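Local coordinates for putative membrane transport protein (Vibrio parahaemolyticus RIMD 2210633, PDB 3CK6) that probably carries zinc ions into the cell together with protons, its cytoplasmic domain forming a funnel-shaped homopentamer, at residues E[115-120]-E[143-148]; E[136-141]-E[210-215]; E[50-55]-E[99-104]; E[42-47]-E[56-61]. The protein carries 1 engineered substitution. One frame throughout, in Å; residues are numbered along the deposited sequence.

Contact 1. Residues E[115-120]-E[143-148]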
loop_
_atom_site.group_PDB
_atom_site.type_symbol
_atom_site.label_atom_id
_atom_site.label_comp_id
_atom_site.label_asym_id
_atom_site.label_seq_id
_atom_site.Cartn_x
_atom_site.Cartn_y
_atom_site.Cartn_z
ATOM N N SER E 115 31.744 -0.754 -15.449
ATOM C CA SER E 115 31.330 -0.510 -14.068
ATOM C C SER E 115 32.596 -0.485 -13.208
ATOM O O SER E 115 33.416 -1.405 -13.285
ATOM C CB SER E 115 30.380 -1.634 -13.636
ATOM O OG SER E 115 30.485 -1.964 -12.240
ATOM N N ARG E 116 32.750 0.558 -12.395
ATOM C CA ARG E 116 33.896 0.672 -11.504
ATOM C C ARG E 116 33.889 -0.477 -10.480
ATOM O O ARG E 116 34.934 -1.012 -10.167
ATOM C CB ARG E 116 33.942 2.042 -10.813
ATOM C CG ARG E 116 35.056 2.172 -9.780
ATOM C CD ARG E 116 36.286 2.924 -10.293
ATOM N NE ARG E 116 37.065 2.194 -11.302
ATOM C CZ ARG E 116 38.302 1.718 -11.119
ATOM N NH1 ARG E 116 38.924 1.865 -9.951
ATOM N NH2 ARG E 116 38.922 1.087 -12.113
ATOM N N ALA E 117 32.705 -0.863 -10.010
ATOM C CA ALA E 117 32.548 -2.009 -9.076
ATOM C C ALA E 117 33.171 -3.316 -9.596
ATOM O O ALA E 117 33.889 -4.028 -8.876
ATOM C CB ALA E 117 31.077 -2.225 -8.789
ATOM N N ILE E 118 32.874 -3.645 -10.850
ATOM C CA ILE E 118 33.441 -4.837 -11.472
ATOM C C ILE E 118 34.947 -4.703 -11.809
ATOM O O ILE E 118 35.694 -5.657 -11.638
ATOM C CB ILE E 118 32.585 -5.317 -12.672
ATOM C CG1 ILE E 118 31.210 -5.788 -12.151
ATOM C CG2 ILE E 118 33.295 -6.487 -13.398
ATOM C CD1 ILE E 118 30.182 -6.046 -13.221
HETATM N N MSE E 119 35.389 -3.520 -12.247
HETATM C CA MSE E 119 36.827 -3.242 -12.377
HETATM C C MSE E 119 37.602 -3.535 -11.101
HETATM O O MSE E 119 38.679 -4.124 -11.151
HETATM C CB MSE E 119 37.092 -1.772 -12.760
HETATM C CG MSE E 119 36.489 -1.374 -14.062
HETATM SE SE MSE E 119 36.934 0.441 -14.491
HETATM C CE MSE E 119 35.244 0.937 -15.271
ATOM N N GLU E 120 37.057 -3.110 -9.964
ATOM C CA GLU E 120 37.725 -3.311 -8.666
ATOM C C GLU E 120 37.835 -4.805 -8.328
ATOM O O GLU E 120 38.868 -5.255 -7.832
ATOM C CB GLU E 120 37.071 -2.457 -7.568
ATOM C CG GLU E 120 37.459 -0.957 -7.789
ATOM C CD GLU E 120 36.735 0.084 -6.924
ATOM O OE1 GLU E 120 35.994 -0.257 -5.973
ATOM O OE2 GLU E 120 36.929 1.291 -7.221
ATOM N N GLU E 143 27.249 -5.915 -3.735
ATOM C CA GLU E 143 27.737 -4.937 -2.767
ATOM C C GLU E 143 28.612 -3.841 -3.398
ATOM O O GLU E 143 28.598 -2.692 -2.939
ATOM C CB GLU E 143 28.483 -5.601 -1.606
ATOM C CG GLU E 143 27.579 -6.399 -0.667
ATOM C CD GLU E 143 26.868 -5.532 0.394
ATOM O OE1 GLU E 143 26.332 -4.445 0.054
ATOM O OE2 GLU E 143 26.828 -5.958 1.584
ATOM N N GLY E 144 29.386 -4.196 -4.422
ATOM C CA GLY E 144 30.213 -3.199 -5.106
ATOM C C GLY E 144 29.343 -2.109 -5.730
ATOM O O GLY E 144 29.621 -0.925 -5.572
ATOM N N LEU E 145 28.296 -2.535 -6.442
ATOM C CA LEU E 145 27.306 -1.634 -7.047
ATOM C C LEU E 145 26.609 -0.744 -6.001
ATOM O O LEU E 145 26.480 0.467 -6.219
ATOM C CB LEU E 145 26.292 -2.424 -7.885
ATOM C CG LEU E 145 26.784 -3.093 -9.179
ATOM C CD1 LEU E 145 25.702 -3.991 -9.765
ATOM C CD2 LEU E 145 27.251 -2.068 -10.197
ATOM N N ASN E 146 26.191 -1.331 -4.866
ATOM C CA ASN E 146 25.691 -0.560 -3.701
ATOM C C ASN E 146 26.677 0.504 -3.232
ATOM O O ASN E 146 26.305 1.675 -3.079
ATOM C CB ASN E 146 25.416 -1.481 -2.490
ATOM C CG ASN E 146 24.139 -2.284 -2.625
ATOM O OD1 ASN E 146 23.289 -1.967 -3.466
ATOM N ND2 ASN E 146 23.978 -3.329 -1.767
ATOM N N GLY E 147 27.914 0.073 -2.954
ATOM C CA GLY E 147 28.994 0.962 -2.520
ATOM C C GLY E 147 29.163 2.190 -3.414
ATOM O O GLY E 147 29.286 3.317 -2.928
ATOM N N LYS E 148 29.177 1.983 -4.725
ATOM C CA LYS E 148 29.296 3.129 -5.650
ATOM C C LYS E 148 28.062 4.034 -5.702
ATOM O O LYS E 148 28.192 5.246 -5.901
ATOM C CB LYS E 148 29.714 2.664 -7.058
ATOM C CG LYS E 148 31.022 1.847 -7.083
ATOM C CD LYS E 148 32.181 2.611 -6.461
ATOM C CE LYS E 148 33.457 1.795 -6.498
ATOM N NZ LYS E 148 34.640 2.572 -5.991
#
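Ala117 seats its methyl against the backbone of Gly144 in a close helix-helix crossing, edged by a salt bridge, where the start of helix 116-126 leans on the long helix 134-161. The two short axes approach to 8.6 Å with their directions 128° apart. Ala117 CB lies 3.5 Å from Gly144 C, and the CA atoms of this pair are 4.8 Å apart, a spacing reached because Gly144 has no side chain between the backbones. Leu145 bends its CD2 branch in beside this point, 4.1 Å from Ala117 CB, and the same methyl touches Ser115 OG. Ser115 is the N-cap residue of helix 116-126, and its OG accepts from Ile118 N. In the CorA-type cytoplasmic domain these helices pack on one side of the mixed sheet, and Ile118 reaches Trp33 and His35 of strand 32-37. On the more exposed side, Lys148 turns at chi2 (-56°) and then runs extended, laying CE 3.7 Å from Arg116 CG and meeting Glu120 from the opposite direction. Its NZ donates to Glu120 OE2 at 2.9 Å, on the syn side and 20° out of the carboxylate plane, with a weak bond to OE1. Arg116 NH1 makes a longer salt bridge to the same OE2, 3.4 Å, completing a three-residue network with Lys148.

Contact 2. Residues E[136-141]-E[210-215]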
loop_
_atom_site.group_PDB
_atom_site.type_symbol
_atom_site.label_atom_id
_atom_site.label_comp_id
_atom_site.label_asym_id
_atom_site.label_seq_id
_atom_site.Cartn_x
_atom_site.Cartn_y
_atom_site.Cartn_z
ATOM N N SER E 136 30.662 -15.935 -3.718
ATOM C CA SER E 136 31.304 -14.728 -3.220
ATOM C C SER E 136 31.427 -13.659 -4.297
ATOM O O SER E 136 31.229 -12.481 -4.017
ATOM C CB SER E 136 32.674 -15.057 -2.608
ATOM O OG SER E 136 33.354 -13.870 -2.226
ATOM N N LEU E 137 31.747 -14.063 -5.526
ATOM C CA LEU E 137 31.812 -13.135 -6.646
ATOM C C LEU E 137 30.525 -12.334 -6.823
ATOM O O LEU E 137 30.558 -11.104 -6.964
ATOM C CB LEU E 137 32.159 -13.896 -7.936
ATOM C CG LEU E 137 32.101 -13.064 -9.227
ATOM C CD1 LEU E 137 33.138 -11.932 -9.180
ATOM C CD2 LEU E 137 32.325 -13.951 -10.421
ATOM N N LEU E 138 29.394 -13.031 -6.859
ATOM C CA LEU E 138 28.113 -12.366 -7.126
ATOM C C LEU E 138 27.752 -11.421 -5.975
ATOM O O LEU E 138 27.249 -10.325 -6.190
ATOM C CB LEU E 138 27.026 -13.415 -7.330
ATOM C CG LEU E 138 25.598 -12.909 -7.533
ATOM C CD1 LEU E 138 25.544 -11.947 -8.709
ATOM C CD2 LEU E 138 24.626 -14.072 -7.726
ATOM N N ASN E 139 28.032 -11.865 -4.748
ATOM C CA ASN E 139 27.886 -11.027 -3.550
ATOM C C ASN E 139 28.696 -9.744 -3.666
ATOM O O ASN E 139 28.195 -8.653 -3.377
ATOM C CB ASN E 139 28.309 -11.856 -2.321
ATOM C CG ASN E 139 27.820 -11.266 -0.983
ATOM O OD1 ASN E 139 27.853 -11.970 0.027
ATOM N ND2 ASN E 139 27.404 -9.978 -0.961
ATOM N N GLN E 140 29.942 -9.858 -4.120
ATOM C CA GLN E 140 30.800 -8.676 -4.299
ATOM C C GLN E 140 30.319 -7.749 -5.412
ATOM O O GLN E 140 30.447 -6.536 -5.297
ATOM C CB GLN E 140 32.245 -9.080 -4.555
ATOM C CG GLN E 140 32.960 -9.640 -3.320
ATOM C CD GLN E 140 34.464 -9.758 -3.514
ATOM O OE1 GLN E 140 35.029 -9.233 -4.483
ATOM N NE2 GLN E 140 35.124 -10.468 -2.597
ATOM N N ILE E 141 29.768 -8.305 -6.483
ATOM C CA ILE E 141 29.175 -7.469 -7.542
ATOM C C ILE E 141 28.015 -6.629 -6.979
ATOM O O ILE E 141 27.972 -5.399 -7.158
ATOM C CB ILE E 141 28.703 -8.311 -8.766
ATOM C CG1 ILE E 141 29.907 -8.987 -9.451
ATOM C CG2 ILE E 141 27.914 -7.417 -9.787
ATOM C CD1 ILE E 141 29.523 -10.100 -10.462
ATOM N N HIS E 210 23.803 -14.845 5.492
ATOM C CA HIS E 210 23.829 -13.564 6.201
ATOM C C HIS E 210 24.443 -12.443 5.385
ATOM O O HIS E 210 23.976 -11.296 5.471
ATOM C CB HIS E 210 24.511 -13.718 7.566
ATOM C CG HIS E 210 24.094 -14.950 8.300
ATOM N ND1 HIS E 210 24.930 -15.622 9.164
ATOM C CD2 HIS E 210 22.938 -15.659 8.271
ATOM C CE1 HIS E 210 24.301 -16.674 9.655
ATOM N NE2 HIS E 210 23.095 -16.725 9.121
ATOM N N GLN E 211 25.464 -12.762 4.587
ATOM C CA GLN E 211 26.064 -11.760 3.697
ATOM C C GLN E 211 25.049 -11.191 2.688
ATOM O O GLN E 211 24.980 -9.970 2.483
ATOM C CB GLN E 211 27.302 -12.309 2.971
ATOM C CG GLN E 211 28.414 -12.798 3.899
ATOM C CD GLN E 211 28.389 -14.299 4.113
ATOM O OE1 GLN E 211 27.332 -14.889 4.344
ATOM N NE2 GLN E 211 29.563 -14.921 4.067
ATOM N N TYR E 212 24.267 -12.068 2.055
ATOM C CA TYR E 212 23.280 -11.588 1.082
ATOM C C TYR E 212 22.200 -10.741 1.787
ATOM O O TYR E 212 21.751 -9.744 1.231
ATOM C CB TYR E 212 22.684 -12.728 0.235
ATOM C CG TYR E 212 23.519 -13.107 -0.987
ATOM C CD1 TYR E 212 24.489 -14.078 -0.897
ATOM C CD2 TYR E 212 23.340 -12.465 -2.251
ATOM C CE1 TYR E 212 25.280 -14.444 -2.011
ATOM C CE2 TYR E 212 24.145 -12.850 -3.388
ATOM C CZ TYR E 212 25.111 -13.835 -3.237
ATOM O OH TYR E 212 25.919 -14.278 -4.298
ATOM N N ARG E 213 21.834 -11.105 3.019
ATOM C CA ARG E 213 20.921 -10.259 3.802
ATOM C C ARG E 213 21.447 -8.869 4.169
ATOM O O ARG E 213 20.674 -7.921 4.145
ATOM C CB ARG E 213 20.382 -10.954 5.048
ATOM C CG ARG E 213 19.103 -11.737 4.797
ATOM C CD ARG E 213 19.380 -13.207 4.831
ATOM N NE ARG E 213 18.203 -14.035 4.568
ATOM C CZ ARG E 213 18.256 -15.208 3.938
ATOM N NH1 ARG E 213 17.147 -15.925 3.749
ATOM N NH2 ARG E 213 19.422 -15.656 3.478
ATOM N N PHE E 214 22.733 -8.773 4.523
ATOM C CA PHE E 214 23.421 -7.482 4.663
ATOM C C PHE E 214 23.376 -6.652 3.363
ATOM O O PHE E 214 23.171 -5.437 3.406
ATOM C CB PHE E 214 24.877 -7.679 5.119
ATOM C CG PHE E 214 25.025 -8.447 6.422
ATOM C CD1 PHE E 214 24.091 -8.326 7.438
ATOM C CD2 PHE E 214 26.118 -9.283 6.628
ATOM C CE1 PHE E 214 24.227 -9.047 8.637
ATOM C CE2 PHE E 214 26.262 -10.005 7.821
ATOM C CZ PHE E 214 25.311 -9.887 8.818
ATOM N N ALA E 215 23.580 -7.301 2.219
ATOM C CA ALA E 215 23.464 -6.618 0.914
ATOM C C ALA E 215 22.043 -6.107 0.660
ATOM O O ALA E 215 21.850 -4.987 0.196
ATOM C CB ALA E 215 23.943 -7.515 -0.233
HETATM O O HOH W 1 27.283 -8.582 1.714
#
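Helices 134-161 and 209-246 of the CorA-type cytoplasmic domain run side by side here, their short axes 10.4 Å apart and only 14° from parallel. Asn139 lays its amide over one face of the Tyr212 ring, offset toward the rim, with the planes 27° apart. With CG anti to the backbone N (chi1 -163°), Asn139 reaches across the gap, and its OD1 comes to 3.0 Å from Gln211 CB. The amide is gripped at both ends: OD1 accepts from Arg208 NE, while ND2 donates to a water at 3.0 Å that in turn donates to Gln211 O at 2.8 Å. Tyr212 OH sits 3.3 Å from Leu138 CB and hydrogen-bonds to Ala135 O; Asn139 N is also near it, but the angle is too poor for a bond. Leu138 CG lies at the ring edge. On another side of helix 209-246, Phe214 stacks on His59 of a second subunit. The arrangement is a near-parallel helix pair in the helical layer of the CorA fold, bridged by an amide-aromatic stack and a water.

Contact 3. Residues E[50-55]-E[99-104]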
loop_
_atom_site.group_PDB
_atom_site.type_symbol
_atom_site.label_atom_id
_atom_site.label_comp_id
_atom_site.label_asym_id
_atom_site.label_seq_id
_atom_site.Cartn_x
_atom_site.Cartn_y
_atom_site.Cartn_z
ATOM N N ASN E 50 26.052 -22.421 -26.798
ATOM C CA ASN E 50 26.150 -22.974 -25.457
ATOM C C ASN E 50 24.780 -23.329 -24.881
ATOM O O ASN E 50 24.634 -23.580 -23.673
ATOM C CB ASN E 50 26.916 -21.998 -24.549
ATOM C CG ASN E 50 28.419 -22.201 -24.627
ATOM O OD1 ASN E 50 28.941 -23.170 -24.087
ATOM N ND2 ASN E 50 29.119 -21.292 -25.304
ATOM N N HIS E 51 23.781 -23.327 -25.762
ATOM C CA HIS E 51 22.423 -23.830 -25.473
ATOM C C HIS E 51 21.614 -23.002 -24.481
ATOM O O HIS E 51 20.697 -23.523 -23.839
ATOM C CB HIS E 51 22.455 -25.319 -25.064
ATOM C CG HIS E 51 23.220 -26.173 -26.017
ATOM N ND1 HIS E 51 22.861 -26.307 -27.340
ATOM C CD2 HIS E 51 24.347 -26.905 -25.854
ATOM C CE1 HIS E 51 23.724 -27.102 -27.949
ATOM N NE2 HIS E 51 24.634 -27.479 -27.069
ATOM N N VAL E 52 21.929 -21.709 -24.376
ATOM C CA VAL E 52 21.042 -20.797 -23.658
ATOM C C VAL E 52 19.826 -20.606 -24.569
ATOM O O VAL E 52 19.999 -20.322 -25.754
ATOM C CB VAL E 52 21.698 -19.420 -23.359
ATOM C CG1 VAL E 52 20.733 -18.523 -22.558
ATOM C CG2 VAL E 52 23.028 -19.618 -22.609
ATOM N N PRO E 53 18.602 -20.788 -24.039
ATOM C CA PRO E 53 17.432 -20.631 -24.908
ATOM C C PRO E 53 17.318 -19.233 -25.516
ATOM O O PRO E 53 17.654 -18.231 -24.875
ATOM C CB PRO E 53 16.249 -20.941 -23.974
ATOM C CG PRO E 53 16.862 -21.821 -22.901
ATOM C CD PRO E 53 18.205 -21.174 -22.670
ATOM N N ARG E 54 16.851 -19.218 -26.761
ATOM C CA ARG E 54 16.679 -18.026 -27.583
ATOM C C ARG E 54 16.013 -16.843 -26.884
ATOM O O ARG E 54 16.511 -15.725 -26.976
ATOM C CB ARG E 54 15.889 -18.393 -28.842
ATOM C CG ARG E 54 15.424 -17.229 -29.697
ATOM C CD ARG E 54 16.495 -16.828 -30.697
ATOM N NE ARG E 54 15.957 -16.703 -32.053
ATOM C CZ ARG E 54 16.046 -17.652 -32.986
ATOM N NH1 ARG E 54 15.525 -17.445 -34.192
ATOM N NH2 ARG E 54 16.657 -18.807 -32.720
ATOM N N ALA E 55 14.891 -17.093 -26.210
ATOM C CA ALA E 55 14.120 -16.025 -25.567
ATOM C C ALA E 55 14.831 -15.426 -24.348
ATOM O O ALA E 55 14.688 -14.226 -24.056
ATOM C CB ALA E 55 12.733 -16.517 -25.197
ATOM N N ARG E 99 23.806 -7.307 -16.783
ATOM C CA ARG E 99 22.877 -8.407 -16.910
ATOM C C ARG E 99 23.626 -9.723 -16.768
ATOM O O ARG E 99 24.571 -10.024 -17.495
ATOM C CB ARG E 99 22.091 -8.312 -18.185
ATOM C CG ARG E 99 21.559 -6.874 -18.381
ATOM C CD ARG E 99 20.662 -6.838 -19.489
ATOM N NE ARG E 99 20.345 -5.464 -19.850
ATOM C CZ ARG E 99 19.882 -5.117 -21.039
ATOM N NH1 ARG E 99 19.739 -6.038 -21.988
ATOM N NH2 ARG E 99 19.623 -3.835 -21.294
ATOM N N ILE E 100 23.181 -10.486 -15.795
ATOM C CA ILE E 100 23.929 -11.623 -15.339
ATOM C C ILE E 100 23.088 -12.886 -15.487
ATOM O O ILE E 100 21.933 -12.932 -15.043
ATOM C CB ILE E 100 24.312 -11.459 -13.831
ATOM C CG1 ILE E 100 25.185 -10.222 -13.610
ATOM C CG2 ILE E 100 24.929 -12.779 -13.263
ATOM C CD1 ILE E 100 25.489 -10.007 -12.153
ATOM N N LEU E 101 23.697 -13.909 -16.077
ATOM C CA LEU E 101 23.102 -15.227 -16.199
ATOM C C LEU E 101 23.872 -16.175 -15.312
ATOM O O LEU E 101 25.097 -16.214 -15.375
ATOM C CB LEU E 101 23.230 -15.690 -17.666
ATOM C CG LEU E 101 22.284 -16.689 -18.329
ATOM C CD1 LEU E 101 20.848 -16.184 -18.340
ATOM C CD2 LEU E 101 22.746 -16.965 -19.772
ATOM N N TYR E 102 23.178 -16.940 -14.468
ATOM C CA TYR E 102 23.798 -18.120 -13.831
ATOM C C TYR E 102 23.232 -19.331 -14.567
ATOM O O TYR E 102 22.035 -19.569 -14.545
ATOM C CB TYR E 102 23.501 -18.170 -12.331
ATOM C CG TYR E 102 24.087 -19.365 -11.558
ATOM C CD1 TYR E 102 25.464 -19.620 -11.554
ATOM C CD2 TYR E 102 23.274 -20.184 -10.794
ATOM C CE1 TYR E 102 26.009 -20.703 -10.846
ATOM C CE2 TYR E 102 23.817 -21.281 -10.043
ATOM C CZ TYR E 102 25.188 -21.515 -10.083
ATOM O OH TYR E 102 25.751 -22.558 -9.384
ATOM N N PHE E 103 24.106 -20.040 -15.275
ATOM C CA PHE E 103 23.700 -20.986 -16.295
ATOM C C PHE E 103 24.676 -22.159 -16.291
ATOM O O PHE E 103 25.889 -21.975 -16.372
ATOM C CB PHE E 103 23.606 -20.318 -17.676
ATOM C CG PHE E 103 23.104 -21.236 -18.782
ATOM C CD1 PHE E 103 21.732 -21.469 -18.959
ATOM C CD2 PHE E 103 24.003 -21.882 -19.630
ATOM C CE1 PHE E 103 21.264 -22.317 -19.966
ATOM C CE2 PHE E 103 23.546 -22.724 -20.649
ATOM C CZ PHE E 103 22.169 -22.942 -20.817
ATOM N N GLN E 104 24.125 -23.362 -16.150
ATOM C CA GLN E 104 24.912 -24.601 -15.980
ATOM C C GLN E 104 26.106 -24.411 -15.040
ATOM O O GLN E 104 27.190 -24.932 -15.304
ATOM C CB GLN E 104 25.401 -25.152 -17.326
ATOM C CG GLN E 104 24.312 -25.555 -18.311
ATOM C CD GLN E 104 24.839 -25.803 -19.737
ATOM O OE1 GLN E 104 24.098 -26.264 -20.594
ATOM N NE2 GLN E 104 26.117 -25.496 -19.986
HETATM O O HOH W 2 27.050 -25.004 -22.895
#
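Segment 50-55 passes strand 99-103 at a steep angle, the touching parts running 116° apart, with Val52 and Phe103 nearest at 7.8 Å between CA atoms. It carries the end of the Schellman motif that closes helix 43-49, with His51 at positive phi as the C-prime residue, and leads into helix 54-60 on one side of the central sheet. The Phe103 ring packs against this turn. Val52 CG2 sits over the centre of its ring, 3.8 Å from the centroid and 13° off the normal, a CH-pi contact. The other branch, CG1, is anti to the backbone N (chi1 -178°) and meets Leu101 CD2 tip to tip at 3.8 Å. The far end of the ring faces carbonyls: Asn50 O lies near the ring plane, 3.3 Å from Phe103 CE2, and His51 O approaches CZ obliquely. Asn50 OD1 also accepts from Ile28 N, which ties the turn to a neighbouring loop. Beside Gln104, one water donates to both Asn50 O and Asn50 OD1, each at 2.9 Å, and accepts from Gln104 NE2 at 3.1 Å.

Contact 4. Residues E[42-47]-E[56-61]. Engineered in segment 42-47: Gly45 (natural residue Ser).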
loop_
_atom_site.group_PDB
_atom_site.type_symbol
_atom_site.label_atom_id
_atom_site.label_comp_id
_atom_site.label_asym_id
_atom_site.label_seq_id
_atom_site.Cartn_x
_atom_site.Cartn_y
_atom_site.Cartn_z
ATOM N N ASP E 42 29.090 -10.939 -31.780
ATOM C CA ASP E 42 29.397 -12.361 -31.557
ATOM C C ASP E 42 28.772 -13.007 -30.305
ATOM O O ASP E 42 28.794 -14.240 -30.176
ATOM C CB ASP E 42 30.920 -12.568 -31.492
ATOM C CG ASP E 42 31.635 -12.364 -32.843
ATOM O OD1 ASP E 42 30.988 -12.175 -33.900
ATOM O OD2 ASP E 42 32.884 -12.394 -32.828
ATOM N N ILE E 43 28.252 -12.200 -29.375
ATOM C CA ILE E 43 27.812 -12.753 -28.076
ATOM C C ILE E 43 26.567 -13.641 -28.175
ATOM O O ILE E 43 26.521 -14.711 -27.565
ATOM C CB ILE E 43 27.666 -11.680 -26.953
ATOM C CG1 ILE E 43 27.444 -12.377 -25.583
ATOM C CG2 ILE E 43 26.595 -10.651 -27.310
ATOM C CD1 ILE E 43 27.312 -11.404 -24.386
ATOM N N ARG E 44 25.574 -13.219 -28.955
ATOM C CA ARG E 44 24.384 -14.041 -29.140
ATOM C C ARG E 44 24.720 -15.449 -29.650
ATOM O O ARG E 44 24.143 -16.437 -29.183
ATOM C CB ARG E 44 23.383 -13.380 -30.099
ATOM C CG ARG E 44 22.205 -14.289 -30.440
ATOM C CD ARG E 44 21.210 -13.597 -31.356
ATOM N NE ARG E 44 20.496 -12.518 -30.682
ATOM C CZ ARG E 44 19.391 -12.676 -29.952
ATOM N NH1 ARG E 44 18.813 -11.607 -29.405
ATOM N NH2 ARG E 44 18.867 -13.898 -29.768
ATOM N N GLY E 45 25.625 -15.534 -30.627
ATOM C CA GLY E 45 25.995 -16.823 -31.219
ATOM C C GLY E 45 26.620 -17.741 -30.188
ATOM O O GLY E 45 26.278 -18.936 -30.092
ATOM N N TRP E 46 27.538 -17.177 -29.410
ATOM C CA TRP E 46 28.193 -17.904 -28.334
ATOM C C TRP E 46 27.189 -18.448 -27.318
ATOM O O TRP E 46 27.238 -19.629 -26.966
ATOM C CB TRP E 46 29.207 -16.993 -27.657
ATOM C CG TRP E 46 30.007 -17.626 -26.592
ATOM C CD1 TRP E 46 30.987 -18.570 -26.740
ATOM C CD2 TRP E 46 29.928 -17.340 -25.194
ATOM N NE1 TRP E 46 31.511 -18.900 -25.506
ATOM C CE2 TRP E 46 30.877 -18.163 -24.542
ATOM C CE3 TRP E 46 29.136 -16.476 -24.425
ATOM C CZ2 TRP E 46 31.074 -18.123 -23.166
ATOM C CZ3 TRP E 46 29.324 -16.445 -23.049
ATOM C CH2 TRP E 46 30.282 -17.286 -22.434
ATOM N N LEU E 47 26.269 -17.592 -26.875
ATOM C CA LEU E 47 25.246 -17.984 -25.887
ATOM C C LEU E 47 24.351 -19.121 -26.402
ATOM O O LEU E 47 24.102 -20.110 -25.695
ATOM C CB LEU E 47 24.403 -16.763 -25.485
ATOM C CG LEU E 47 25.120 -15.725 -24.606
ATOM C CD1 LEU E 47 24.308 -14.463 -24.480
ATOM C CD2 LEU E 47 25.436 -16.283 -23.217
ATOM N N THR E 56 15.603 -16.265 -23.665
ATOM C CA THR E 56 16.461 -15.858 -22.545
ATOM C C THR E 56 17.587 -14.983 -23.063
ATOM O O THR E 56 17.863 -13.923 -22.488
ATOM C CB THR E 56 17.025 -17.073 -21.795
ATOM O OG1 THR E 56 15.941 -17.895 -21.342
ATOM C CG2 THR E 56 17.880 -16.661 -20.611
ATOM N N VAL E 57 18.200 -15.396 -24.171
ATOM C CA VAL E 57 19.176 -14.551 -24.853
ATOM C C VAL E 57 18.537 -13.200 -25.273
ATOM O O VAL E 57 19.107 -12.136 -25.003
ATOM C CB VAL E 57 19.825 -15.273 -26.071
ATOM C CG1 VAL E 57 20.759 -14.335 -26.806
ATOM C CG2 VAL E 57 20.604 -16.517 -25.605
ATOM N N ASP E 58 17.364 -13.254 -25.919
ATOM C CA ASP E 58 16.617 -12.033 -26.311
ATOM C C ASP E 58 16.431 -11.114 -25.107
ATOM O O ASP E 58 16.643 -9.895 -25.202
ATOM C CB ASP E 58 15.220 -12.374 -26.846
ATOM C CG ASP E 58 15.231 -13.066 -28.210
ATOM O OD1 ASP E 58 16.286 -13.159 -28.888
ATOM O OD2 ASP E 58 14.135 -13.520 -28.617
ATOM N N HIS E 59 16.017 -11.681 -23.969
ATOM C CA HIS E 59 15.796 -10.836 -22.796
ATOM C C HIS E 59 17.102 -10.261 -22.277
ATOM O O HIS E 59 17.174 -9.062 -21.948
ATOM C CB HIS E 59 15.016 -11.537 -21.677
ATOM C CG HIS E 59 14.274 -10.584 -20.777
ATOM N ND1 HIS E 59 14.548 -10.460 -19.429
ATOM C CD2 HIS E 59 13.272 -9.713 -21.035
ATOM C CE1 HIS E 59 13.740 -9.557 -18.897
ATOM N NE2 HIS E 59 12.952 -9.095 -19.849
ATOM N N LEU E 60 18.139 -11.105 -22.245
ATOM C CA LEU E 60 19.474 -10.704 -21.769
ATOM C C LEU E 60 20.089 -9.563 -22.580
ATOM O O LEU E 60 20.743 -8.686 -22.024
ATOM C CB LEU E 60 20.436 -11.896 -21.778
ATOM C CG LEU E 60 21.762 -11.722 -21.019
ATOM C CD1 LEU E 60 21.562 -11.825 -19.508
ATOM C CD2 LEU E 60 22.812 -12.722 -21.496
ATOM N N LEU E 61 19.900 -9.611 -23.894
ATOM C CA LEU E 61 20.537 -8.684 -24.804
ATOM C C LEU E 61 19.593 -7.558 -25.264
ATOM O O LEU E 61 19.936 -6.807 -26.174
ATOM C CB LEU E 61 21.092 -9.440 -26.029
ATOM C CG LEU E 61 22.077 -10.603 -25.801
ATOM C CD1 LEU E 61 22.513 -11.169 -27.133
ATOM C CD2 LEU E 61 23.284 -10.181 -24.964
#
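Leu47 and Leu61 lead the apolar packing of a helical hairpin, helices 43-49 and 54-60, which lies against one side of the central sheet. The short axes are 147° apart and approach to 10.6 Å. Leu47 sets CB against Val57 CG2 at 3.8 Å and CD1 against Leu60 CD2, the two leucines crossing at about a right angle. Leu61 spreads its methyls over helix 43-49, CD1 at 3.8 Å from Arg44 CB and CD2 beside Ile43 CG2. Ile43, Leu47 and Leu60 also touch strand 106-111, so these apolar residues face the sheet.

The remaining contacts centre on Arg44, which runs extended across the gap until chi3 (-69°) bends it. Val57 CG1 packs over one face of the guanidinium, offset toward its rim and 3.5 Å from NH2, while Asp58 meets the edge in a salt bridge. Glu48 OE1 is a second anionic partner of NH2. Asp58 OD1 takes both nitrogens, Arg44 NH2 at 2.8 Å, nearly along the C-O axis, and NH1 in a weak bond at 3.0 Å.

How the contacts relate
Contact 2 is the most buried of the four, while contacts 1, 3 and 4 each combine buried apolar packing with polar bonds: salt bridges at a more exposed edge in contacts 1 and 4, a water bridge in contact 3. Contacts 1 and 2 share helix 134-161 and touch through Asn146 and Ala215. Contacts 3 and 4 share helix 54-60, their centres 8 Å apart, and Arg99 NH1 probably hydrogen-bonds to Leu60 O between them. Ile100 on strand 96-103 packs against Leu138 and Ile141, so the central sheet connects contact 3 to contact 2. Contacts 2 and 3 lack ionic bonds across their segments and instead combine packing on an aromatic face with a separate water bridge.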